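Local structure of 4-hydroxyphenylpyruvate dioxygenase (Pseudomonas putida, 5HMQ) at residues 81-84 with 85-89; 119-122 with 123-127; 551-554 with 555-558. The protein catalyses the divalent-metal-dependent dehydration of 3-dehydroshikimate to protocatechuate, a step in the breakdown of quinate and shikimate. All blocks are in the same frame, centred on the assembly; numbering follows the deposited sequence.

Contact 1 of 3, residues 81-84 with 85-89; sequences DRAE and RKFDL
With CG of E84 anti to its carbonyl carbon (chi1 -68°) and the chain bent at chi2 (-70°), the carboxylate of E84 curls along its own helix until it meets the F87 ring. Both residues lie on helix 76-93, the helical limb of a beta-alpha-beta unit in the TIM barrel, between strands 58-66 and 97-101. The carboxylate and ring planes stand 85° apart. OE1 of E84 lies in the plane of the ring at its edge, while OE2 of E84 is 3.8 Å from CD2 of F87. Over one face of that ring sits a polar atom, O of A83, 3.2 Å above the plane and offset toward the rim; this carbonyl also accepts the backbone bond from F87 N at 2.9 Å. The methyl of A83 is 4.3 Å from CE2 of F87. Beyond the segment, E84 takes a salt bridge from R129 through OE1 and a hydrogen bond from H125 through OE2, so its carboxylate is held at both oxygens and ties this helix to helix 112-128 and the chain just after it. R129 also pairs with D88, one turn on.

On the more exposed side R85 doubles back over the preceding turn. Its guanidinium lays one face against CA of R82, while NH2 of R85 approaches CB of R82 to 3.5 Å; the two arginine side chains cross at about a right angle. R82 carries its own charge elsewhere, with NH2 hydrogen-bonded to N79 OD1 and its guanidinium in cation-pi contact with F65 of the same chain and with Y350 of the second subunit. K86, salt-bridged to E35, has its CG 3.2 Å from O of R82 and is bent at chi2 beyond it.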
ATOM      1  N   ASP C  81     -32.088 -13.397  23.359  1.00 48.48           N
ATOM      2  CA  ASP C  81     -31.891 -14.531  22.461  1.00 48.07           C
ATOM      3  C   ASP C  81     -30.636 -14.355  21.618  1.00 45.61           C
ATOM      4  O   ASP C  81     -29.891 -15.315  21.386  1.00 46.01           O
ATOM      5  CB  ASP C  81     -33.117 -14.694  21.564  1.00 49.28           C
ATOM      6  CG  ASP C  81     -34.351 -15.126  22.333  1.00 50.91           C
ATOM      7  OD1 ASP C  81     -34.406 -14.904  23.559  1.00 51.32           O
ATOM      8  OD2 ASP C  81     -35.298 -15.629  21.691  1.00 51.41           O
ATOM      9  N   ARG C  82     -30.385 -13.130  21.155  1.00 42.48           N
ATOM     10  CA  ARG C  82     -29.155 -12.847  20.426  1.00 44.42           C
ATOM     11  C   ARG C  82     -27.935 -13.012  21.323  1.00 45.39           C
ATOM     12  O   ARG C  82     -26.910 -13.555  20.896  1.00 43.64           O
ATOM     13  CB  ARG C  82     -29.230 -11.441  19.824  1.00 44.02           C
ATOM     14  CG  ARG C  82     -27.974 -10.969  19.110  1.00 46.55           C
ATOM     15  CD  ARG C  82     -28.264  -9.732  18.266  1.00 47.64           C
ATOM     16  NE  ARG C  82     -28.767  -8.609  19.056  1.00 46.82           N
ATOM     17  CZ  ARG C  82     -28.029  -7.579  19.452  1.00 46.71           C
ATOM     18  NH1 ARG C  82     -26.741  -7.520  19.142  1.00 45.17           N
ATOM     19  NH2 ARG C  82     -28.581  -6.604  20.163  1.00 46.88           N
ATOM     20  N   ALA C  83     -28.029 -12.561  22.578  1.00 43.26           N
ATOM     21  CA  ALA C  83     -26.926 -12.750  23.516  1.00 40.43           C
ATOM     22  C   ALA C  83     -26.640 -14.228  23.751  1.00 40.46           C
ATOM     23  O   ALA C  83     -25.475 -14.641  23.799  1.00 40.94           O
ATOM     24  CB  ALA C  83     -27.236 -12.048  24.838  1.00 38.64           C
ATOM     25  N   GLU C  84     -27.690 -15.043  23.889  1.00 41.95           N
ATOM     26  CA  GLU C  84     -27.485 -16.470  24.128  1.00 43.62           C
ATOM     27  C   GLU C  84     -26.816 -17.144  22.936  1.00 42.94           C
ATOM     28  O   GLU C  84     -25.995 -18.053  23.109  1.00 42.27           O
ATOM     29  CB  GLU C  84     -28.815 -17.150  24.452  1.00 43.21           C
ATOM     30  CG  GLU C  84     -29.429 -16.737  25.785  1.00 45.33           C
ATOM     31  CD  GLU C  84     -28.643 -17.256  26.978  1.00 45.28           C
ATOM     32  OE1 GLU C  84     -28.049 -18.348  26.869  1.00 44.70           O
ATOM     33  OE2 GLU C  84     -28.628 -16.577  28.028  1.00 47.95           O
ATOM     34  N   ARG C  85     -27.161 -16.720  21.715  1.00 43.69           N
ATOM     35  CA  ARG C  85     -26.488 -17.255  20.534  1.00 41.45           C
ATOM     36  C   ARG C  85     -25.008 -16.894  20.531  1.00 41.14           C
ATOM     37  O   ARG C  85     -24.164 -17.705  20.136  1.00 43.97           O
ATOM     38  CB  ARG C  85     -27.170 -16.757  19.259  1.00 43.29           C
ATOM     39  CG  ARG C  85     -28.572 -17.314  19.053  1.00 46.57           C
ATOM     40  CD  ARG C  85     -29.067 -17.089  17.628  1.00 45.87           C
ATOM     41  NE  ARG C  85     -29.057 -15.679  17.251  1.00 47.55           N
ATOM     42  CZ  ARG C  85     -30.064 -14.838  17.466  1.00 48.33           C
ATOM     43  NH1 ARG C  85     -31.170 -15.263  18.061  1.00 47.14           N
ATOM     44  NH2 ARG C  85     -29.961 -13.571  17.087  1.00 48.75           N
ATOM     45  N   LYS C  86     -24.672 -15.675  20.958  1.00 40.26           N
ATOM     46  CA  LYS C  86     -23.263 -15.308  21.057  1.00 42.46           C
ATOM     47  C   LYS C  86     -22.565 -16.116  22.146  1.00 42.00           C
ATOM     48  O   LYS C  86     -21.416 -16.539  21.969  1.00 39.31           O
ATOM     49  CB  LYS C  86     -23.123 -13.808  21.313  1.00 44.22           C
ATOM     50  CG  LYS C  86     -23.788 -12.937  20.253  1.00 45.05           C
ATOM     51  CD  LYS C  86     -23.487 -13.434  18.843  1.00 42.76           C
ATOM     52  CE  LYS C  86     -24.428 -12.803  17.826  1.00 44.35           C
ATOM     53  NZ  LYS C  86     -24.272 -13.391  16.463  1.00 45.12           N
ATOM     54  N   PHE C  87     -23.244 -16.341  23.275  1.00 40.37           N
ATOM     55  CA  PHE C  87     -22.709 -17.223  24.308  1.00 39.39           C
ATOM     56  C   PHE C  87     -22.408 -18.608  23.749  1.00 38.90           C
ATOM     57  O   PHE C  87     -21.336 -19.171  24.004  1.00 41.33           O
ATOM     58  CB  PHE C  87     -23.688 -17.318  25.481  1.00 40.01           C
ATOM     59  CG  PHE C  87     -23.879 -16.025  26.223  1.00 39.85           C
ATOM     60  CD1 PHE C  87     -22.915 -15.033  26.184  1.00 42.50           C
ATOM     61  CD2 PHE C  87     -25.030 -15.805  26.961  1.00 40.20           C
ATOM     62  CE1 PHE C  87     -23.093 -13.844  26.870  1.00 43.49           C
ATOM     63  CE2 PHE C  87     -25.216 -14.620  27.648  1.00 40.51           C
ATOM     64  CZ  PHE C  87     -24.246 -13.638  27.602  1.00 42.51           C
ATOM     65  N   ASP C  88     -23.346 -19.177  22.982  1.00 40.49           N
ATOM     66  CA  ASP C  88     -23.091 -20.461  22.331  1.00 41.67           C
ATOM     67  C   ASP C  88     -21.842 -20.397  21.465  1.00 41.01           C
ATOM     68  O   ASP C  88     -21.024 -21.325  21.466  1.00 42.57           O
ATOM     69  CB  ASP C  88     -24.293 -20.887  21.484  1.00 41.96           C
ATOM     70  CG  ASP C  88     -25.529 -21.179  22.315  1.00 44.53           C
ATOM     71  OD1 ASP C  88     -25.388 -21.495  23.515  1.00 44.33           O
ATOM     72  OD2 ASP C  88     -26.646 -21.103  21.760  1.00 46.24           O
ATOM     73  N   LEU C  89     -21.681 -19.306  20.717  1.00 43.63           N
ATOM     74  CA  LEU C  89     -20.540 -19.172  19.821  1.00 43.14           C
ATOM     75  C   LEU C  89     -19.232 -19.098  20.600  1.00 43.29           C
ATOM     76  O   LEU C  89     -18.229 -19.702  20.203  1.00 42.21           O
ATOM     77  CB  LEU C  89     -20.730 -17.933  18.947  1.00 45.79           C
ATOM     78  CG  LEU C  89     -19.741 -17.646  17.823  1.00 46.80           C
ATOM     79  CD1 LEU C  89     -19.746 -18.796  16.849  1.00 44.67           C
ATOM     80  CD2 LEU C  89     -20.129 -16.358  17.119  1.00 47.08           C
TER

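Contact 2 of 3, residues 119-122 with 123-127; sequences LRLL and GEHAG
R120 and E124 lie side by side and point the same way, one turn apart on helix 112-128, which links strands 97-101 and 132-136 as the helix of a beta-alpha-beta unit in the TIM barrel. Their guanidinium and carboxylate planes are 34° apart, and OE2 of E124 sits at the guanidinium edge, near its plane. The touching atoms are mostly aliphatic on the arginine side: OE2 of E124 is 3.4 Å from CG of R120, whereas NE of R120 is 4.2 Å from the same oxygen, beyond a salt bridge. The guanidinium turns instead to D117, its salt-bridge partner through NH2.

L121 and H125 form a second parallel pair. CD1 of L121 comes up in the plane of the imidazole, at its edge, 3.7 Å from both CD2 and NE2 of H125. The same ring edge faces the backbone, with O of L121 at 3.2 Å from CD2 of H125. L122 is turned to another side of the helix, against A83 and I133. On the other side of R120 and E124, G123 brings only backbone, its N bonded to O of L119 at 2.8 Å.

The imidazole thus turns its CD2-NE2 edge to L121 and ND1 to E84 of helix 76-93. The carboxylate of E84 would favour a proton on ND1, whereas R120 and E124 probably attract each other only diffusely.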
ATOM      1  N   LEU C 119     -28.064  -3.924  32.010  1.00 45.27           N
ATOM      2  CA  LEU C 119     -26.693  -4.423  32.076  1.00 46.65           C
ATOM      3  C   LEU C 119     -26.546  -5.529  33.116  1.00 45.03           C
ATOM      4  O   LEU C 119     -25.867  -6.533  32.866  1.00 41.97           O
ATOM      5  CB  LEU C 119     -25.728  -3.271  32.363  1.00 48.25           C
ATOM      6  CG  LEU C 119     -25.564  -2.246  31.235  1.00 47.56           C
ATOM      7  CD1 LEU C 119     -24.808  -1.024  31.718  1.00 46.88           C
ATOM      8  CD2 LEU C 119     -24.862  -2.869  30.034  1.00 47.44           C
ATOM      9  N   ARG C 120     -27.171  -5.369  34.287  1.00 45.88           N
ATOM     10  CA  ARG C 120     -27.126  -6.437  35.283  1.00 47.75           C
ATOM     11  C   ARG C 120     -27.808  -7.696  34.765  1.00 45.52           C
ATOM     12  O   ARG C 120     -27.310  -8.809  34.974  1.00 46.34           O
ATOM     13  CB  ARG C 120     -27.773  -5.988  36.594  1.00 50.47           C
ATOM     14  CG  ARG C 120     -27.898  -7.123  37.614  1.00 51.32           C
ATOM     15  CD  ARG C 120     -28.467  -6.659  38.947  1.00 51.93           C
ATOM     16  NE  ARG C 120     -29.583  -5.737  38.774  1.00 54.74           N
ATOM     17  CZ  ARG C 120     -29.570  -4.467  39.166  1.00 56.70           C
ATOM     18  NH1 ARG C 120     -28.497  -3.969  39.770  1.00 55.69           N
ATOM     19  NH2 ARG C 120     -30.631  -3.696  38.962  1.00 56.05           N
ATOM     20  N   LEU C 121     -28.948  -7.540  34.086  1.00 44.95           N
ATOM     21  CA  LEU C 121     -29.631  -8.697  33.517  1.00 42.58           C
ATOM     22  C   LEU C 121     -28.726  -9.440  32.544  1.00 45.11           C
ATOM     23  O   LEU C 121     -28.643 -10.674  32.578  1.00 44.55           O
ATOM     24  CB  LEU C 121     -30.923  -8.254  32.833  1.00 41.91           C
ATOM     25  CG  LEU C 121     -31.730  -9.310  32.076  1.00 44.09           C
ATOM     26  CD1 LEU C 121     -32.175 -10.422  33.010  1.00 44.07           C
ATOM     27  CD2 LEU C 121     -32.929  -8.664  31.402  1.00 46.20           C
ATOM     28  N   LEU C 122     -28.022  -8.703  31.681  1.00 45.25           N
ATOM     29  CA  LEU C 122     -27.072  -9.340  30.773  1.00 41.83           C
ATOM     30  C   LEU C 122     -25.935  -9.988  31.551  1.00 40.90           C
ATOM     31  O   LEU C 122     -25.480 -11.085  31.203  1.00 39.30           O
ATOM     32  CB  LEU C 122     -26.533  -8.316  29.774  1.00 44.29           C
ATOM     33  CG  LEU C 122     -25.628  -8.840  28.656  1.00 44.30           C
ATOM     34  CD1 LEU C 122     -26.347  -9.898  27.832  1.00 41.30           C
ATOM     35  CD2 LEU C 122     -25.158  -7.694  27.770  1.00 43.00           C
ATOM     36  N   GLY C 123     -25.468  -9.326  32.613  1.00 44.96           N
ATOM     37  CA  GLY C 123     -24.450  -9.925  33.461  1.00 41.68           C
ATOM     38  C   GLY C 123     -24.922 -11.205  34.122  1.00 42.34           C
ATOM     39  O   GLY C 123     -24.160 -12.166  34.252  1.00 41.85           O
ATOM     40  N   GLU C 124     -26.187 -11.235  34.551  1.00 43.42           N
ATOM     41  CA  GLU C 124     -26.745 -12.454  35.130  1.00 43.11           C
ATOM     42  C   GLU C 124     -26.788 -13.581  34.106  1.00 42.99           C
ATOM     43  O   GLU C 124     -26.429 -14.725  34.416  1.00 44.40           O
ATOM     44  CB  GLU C 124     -28.143 -12.182  35.687  1.00 43.78           C
ATOM     45  CG  GLU C 124     -28.172 -11.228  36.874  1.00 43.11           C
ATOM     46  CD  GLU C 124     -29.573 -10.758  37.211  1.00 47.69           C
ATOM     47  OE1 GLU C 124     -30.533 -11.249  36.578  1.00 51.54           O
ATOM     48  OE2 GLU C 124     -29.718  -9.900  38.110  1.00 47.33           O
ATOM     49  N   HIS C 125     -27.215 -13.278  32.877  1.00 44.65           N
ATOM     50  CA  HIS C 125     -27.233 -14.292  31.826  1.00 43.15           C
ATOM     51  C   HIS C 125     -25.829 -14.787  31.506  1.00 42.36           C
ATOM     52  O   HIS C 125     -25.616 -15.991  31.321  1.00 46.98           O
ATOM     53  CB  HIS C 125     -27.900 -13.736  30.567  1.00 43.70           C
ATOM     54  CG  HIS C 125     -29.396 -13.775  30.604  1.00 45.61           C
ATOM     55  ND1 HIS C 125     -30.135 -14.633  29.818  1.00 48.49           N
ATOM     56  CD2 HIS C 125     -30.291 -13.069  31.333  1.00 43.30           C
ATOM     57  CE1 HIS C 125     -31.421 -14.450  30.058  1.00 47.32           C
ATOM     58  NE2 HIS C 125     -31.543 -13.506  30.974  1.00 45.05           N
ATOM     59  N   ALA C 126     -24.859 -13.875  31.421  1.00 42.14           N
ATOM     60  CA  ALA C 126     -23.487 -14.296  31.154  1.00 42.03           C
ATOM     61  C   ALA C 126     -22.904 -15.067  32.330  1.00 41.11           C
ATOM     62  O   ALA C 126     -22.269 -16.112  32.142  1.00 40.37           O
ATOM     63  CB  ALA C 126     -22.621 -13.083  30.826  1.00 40.52           C
ATOM     64  N   GLY C 127     -23.111 -14.570  33.551  1.00 40.67           N
ATOM     65  CA  GLY C 127     -22.597 -15.266  34.720  1.00 43.13           C
ATOM     66  C   GLY C 127     -23.152 -16.670  34.862  1.00 42.50           C
ATOM     67  O   GLY C 127     -22.432 -17.598  35.241  1.00 40.15           O
TER

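Contact 3 of 3, residues 551-554 with 555-558; sequences NYYD and DLAA
L556 reaches back along helix 550-559 to Y552 and Y553, on a peripheral helix of the second VOC (glyoxalase-like) region. Its CB leaves the backbone 3.7 Å from O of Y553. CG, anti to the carbonyl carbon (chi1 -70°), passes O of Y552 at 3.5 Å and lies over one face of the Y552 ring, toward its rim. The branch that does the touching is CD1: it meets CE2 of Y552 at 3.5 Å and CD1 of Y553 at 4.0 Å, oblique to both rings. L556 crosses Y552 at a slant but runs alongside Y553.

The two tyrosines also meet each other. CD2 of Y552 stands 3.6 Å above the Y553 ring, over its centre, and CE1 of Y553 lies in the plane of the Y552 ring at its edge. The methyl of L556 completes this group of three. The backbone bonds here are somewhat bent, as from L556 N to O of Y552 (3.1 Å, N-H...O angle 148°), and the last, from A558 N to O of D554, lengthens to 3.3 Å.

OH of Y552 is hydrogen-bonded to N of Y577 in strand 576-579 and OD1 of N616, OH of Y553 to O of V575 just before that strand, while the Y553 ring packs on L567, L570 and A571 of helix 564-572. Each tyrosine therefore divides its chemistry, apolar carbon against L556 and a hydroxyl hydrogen-bonded elsewhere in the chain.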
ATOM      1  N   ASN C 551       8.882  38.322  -7.778  1.00 71.97           N
ATOM      2  CA  ASN C 551       7.698  38.543  -6.953  1.00 72.77           C
ATOM      3  C   ASN C 551       7.841  37.956  -5.554  1.00 73.79           C
ATOM      4  O   ASN C 551       7.172  38.427  -4.626  1.00 72.25           O
ATOM      5  CB  ASN C 551       6.456  37.971  -7.647  1.00 72.20           C
ATOM      6  CG  ASN C 551       6.620  36.512  -8.047  1.00 74.19           C
ATOM      7  OD1 ASN C 551       7.180  35.705  -7.303  1.00 74.27           O
ATOM      8  ND2 ASN C 551       6.132  36.170  -9.234  1.00 75.40           N
ATOM      9  N   TYR C 552       8.692  36.940  -5.382  1.00 69.82           N
ATOM     10  CA  TYR C 552       8.956  36.416  -4.047  1.00 70.92           C
ATOM     11  C   TYR C 552       9.613  37.471  -3.167  1.00 71.73           C
ATOM     12  O   TYR C 552       9.256  37.624  -1.992  1.00 72.61           O
ATOM     13  CB  TYR C 552       9.837  35.169  -4.141  1.00 70.67           C
ATOM     14  CG  TYR C 552      10.323  34.650  -2.806  1.00 69.16           C
ATOM     15  CD1 TYR C 552       9.479  33.923  -1.976  1.00 68.15           C
ATOM     16  CD2 TYR C 552      11.620  34.892  -2.369  1.00 69.94           C
ATOM     17  CE1 TYR C 552       9.914  33.443  -0.755  1.00 66.84           C
ATOM     18  CE2 TYR C 552      12.063  34.417  -1.149  1.00 69.42           C
ATOM     19  CZ  TYR C 552      11.206  33.694  -0.347  1.00 66.92           C
ATOM     20  OH  TYR C 552      11.641  33.219   0.870  1.00 65.75           O
ATOM     21  N   TYR C 553      10.579  38.209  -3.716  1.00 70.85           N
ATOM     22  CA  TYR C 553      11.280  39.221  -2.935  1.00 71.80           C
ATOM     23  C   TYR C 553      10.472  40.506  -2.812  1.00 70.25           C
ATOM     24  O   TYR C 553      10.629  41.238  -1.829  1.00 68.45           O
ATOM     25  CB  TYR C 553      12.655  39.485  -3.546  1.00 71.74           C
ATOM     26  CG  TYR C 553      13.495  38.232  -3.591  1.00 70.33           C
ATOM     27  CD1 TYR C 553      14.146  37.770  -2.456  1.00 69.94           C
ATOM     28  CD2 TYR C 553      13.620  37.499  -4.764  1.00 67.87           C
ATOM     29  CE1 TYR C 553      14.904  36.619  -2.486  1.00 69.95           C
ATOM     30  CE2 TYR C 553      14.378  36.347  -4.805  1.00 69.04           C
ATOM     31  CZ  TYR C 553      15.017  35.911  -3.663  1.00 71.20           C
ATOM     32  OH  TYR C 553      15.772  34.762  -3.696  1.00 71.74           O
ATOM     33  N   ASP C 554       9.616  40.802  -3.794  1.00 73.01           N
ATOM     34  CA  ASP C 554       8.640  41.872  -3.614  1.00 73.95           C
ATOM     35  C   ASP C 554       7.708  41.556  -2.455  1.00 74.63           C
ATOM     36  O   ASP C 554       7.314  42.452  -1.700  1.00 74.21           O
ATOM     37  CB  ASP C 554       7.839  42.080  -4.897  1.00 75.51           C
ATOM     38  CG  ASP C 554       8.651  42.714  -6.002  1.00 76.78           C
ATOM     39  OD1 ASP C 554       9.605  43.455  -5.693  1.00 76.86           O
ATOM     40  OD2 ASP C 554       8.329  42.471  -7.186  1.00 77.87           O
ATOM     41  N   ASP C 555       7.353  40.278  -2.295  1.00 77.25           N
ATOM     42  CA  ASP C 555       6.497  39.873  -1.186  1.00 77.08           C
ATOM     43  C   ASP C 555       7.216  40.022   0.149  1.00 78.27           C
ATOM     44  O   ASP C 555       6.608  40.429   1.146  1.00 79.28           O
ATOM     45  CB  ASP C 555       6.027  38.435  -1.387  1.00 76.06           C
ATOM     46  CG  ASP C 555       5.026  37.997  -0.339  1.00 77.91           C
ATOM     47  OD1 ASP C 555       5.452  37.578   0.758  1.00 77.46           O
ATOM     48  OD2 ASP C 555       3.811  38.072  -0.614  1.00 80.82           O
ATOM     49  N   LEU C 556       8.507  39.687   0.191  1.00 76.52           N
ATOM     50  CA  LEU C 556       9.266  39.859   1.424  1.00 76.54           C
ATOM     51  C   LEU C 556       9.388  41.329   1.800  1.00 78.44           C
ATOM     52  O   LEU C 556       9.435  41.663   2.990  1.00 80.22           O
ATOM     53  CB  LEU C 556      10.654  39.238   1.276  1.00 75.16           C
ATOM     54  CG  LEU C 556      10.714  37.713   1.207  1.00 74.48           C
ATOM     55  CD1 LEU C 556      12.139  37.255   0.937  1.00 75.12           C
ATOM     56  CD2 LEU C 556      10.161  37.079   2.474  1.00 73.81           C
ATOM     57  N   ALA C 557       9.430  42.217   0.805  1.00 80.30           N
ATOM     58  CA  ALA C 557       9.503  43.647   1.086  1.00 80.94           C
ATOM     59  C   ALA C 557       8.236  44.145   1.770  1.00 80.54           C
ATOM     60  O   ALA C 557       8.303  44.960   2.698  1.00 80.53           O
ATOM     61  CB  ALA C 557       9.758  44.424  -0.204  1.00 80.55           C
ATOM     62  N   ALA C 558       7.073  43.667   1.330  1.00 82.40           N
ATOM     63  CA  ALA C 558       5.804  44.104   1.894  1.00 82.20           C
ATOM     64  C   ALA C 558       5.482  43.457   3.236  1.00 83.94           C
ATOM     65  O   ALA C 558       4.499  43.853   3.870  1.00 85.60           O
ATOM     66  CB  ALA C 558       4.669  43.821   0.907  1.00 80.90           C
TER

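Overall arrangement
Contacts 1 and 2 come first along the chain, on consecutive helices 76-93 and 112-128 of the TIM barrel, separated by strand 97-101. Their centres are about 12 Å apart and they touch: CZ of F87 packs on CB of A126 at 3.7 Å, and CB of A83 on CD1 of L122 at 3.8 Å. Together they form part of the helical layer around the parallel barrel of the dehydratase domain. Contact 3 follows much later, in the C-terminal dioxygenase-like domain, its centre about 70 Å from contact 1 and on the opposite side of the chain's centre. The three thus sample both halves of a fusion protein, each half with its own metal site.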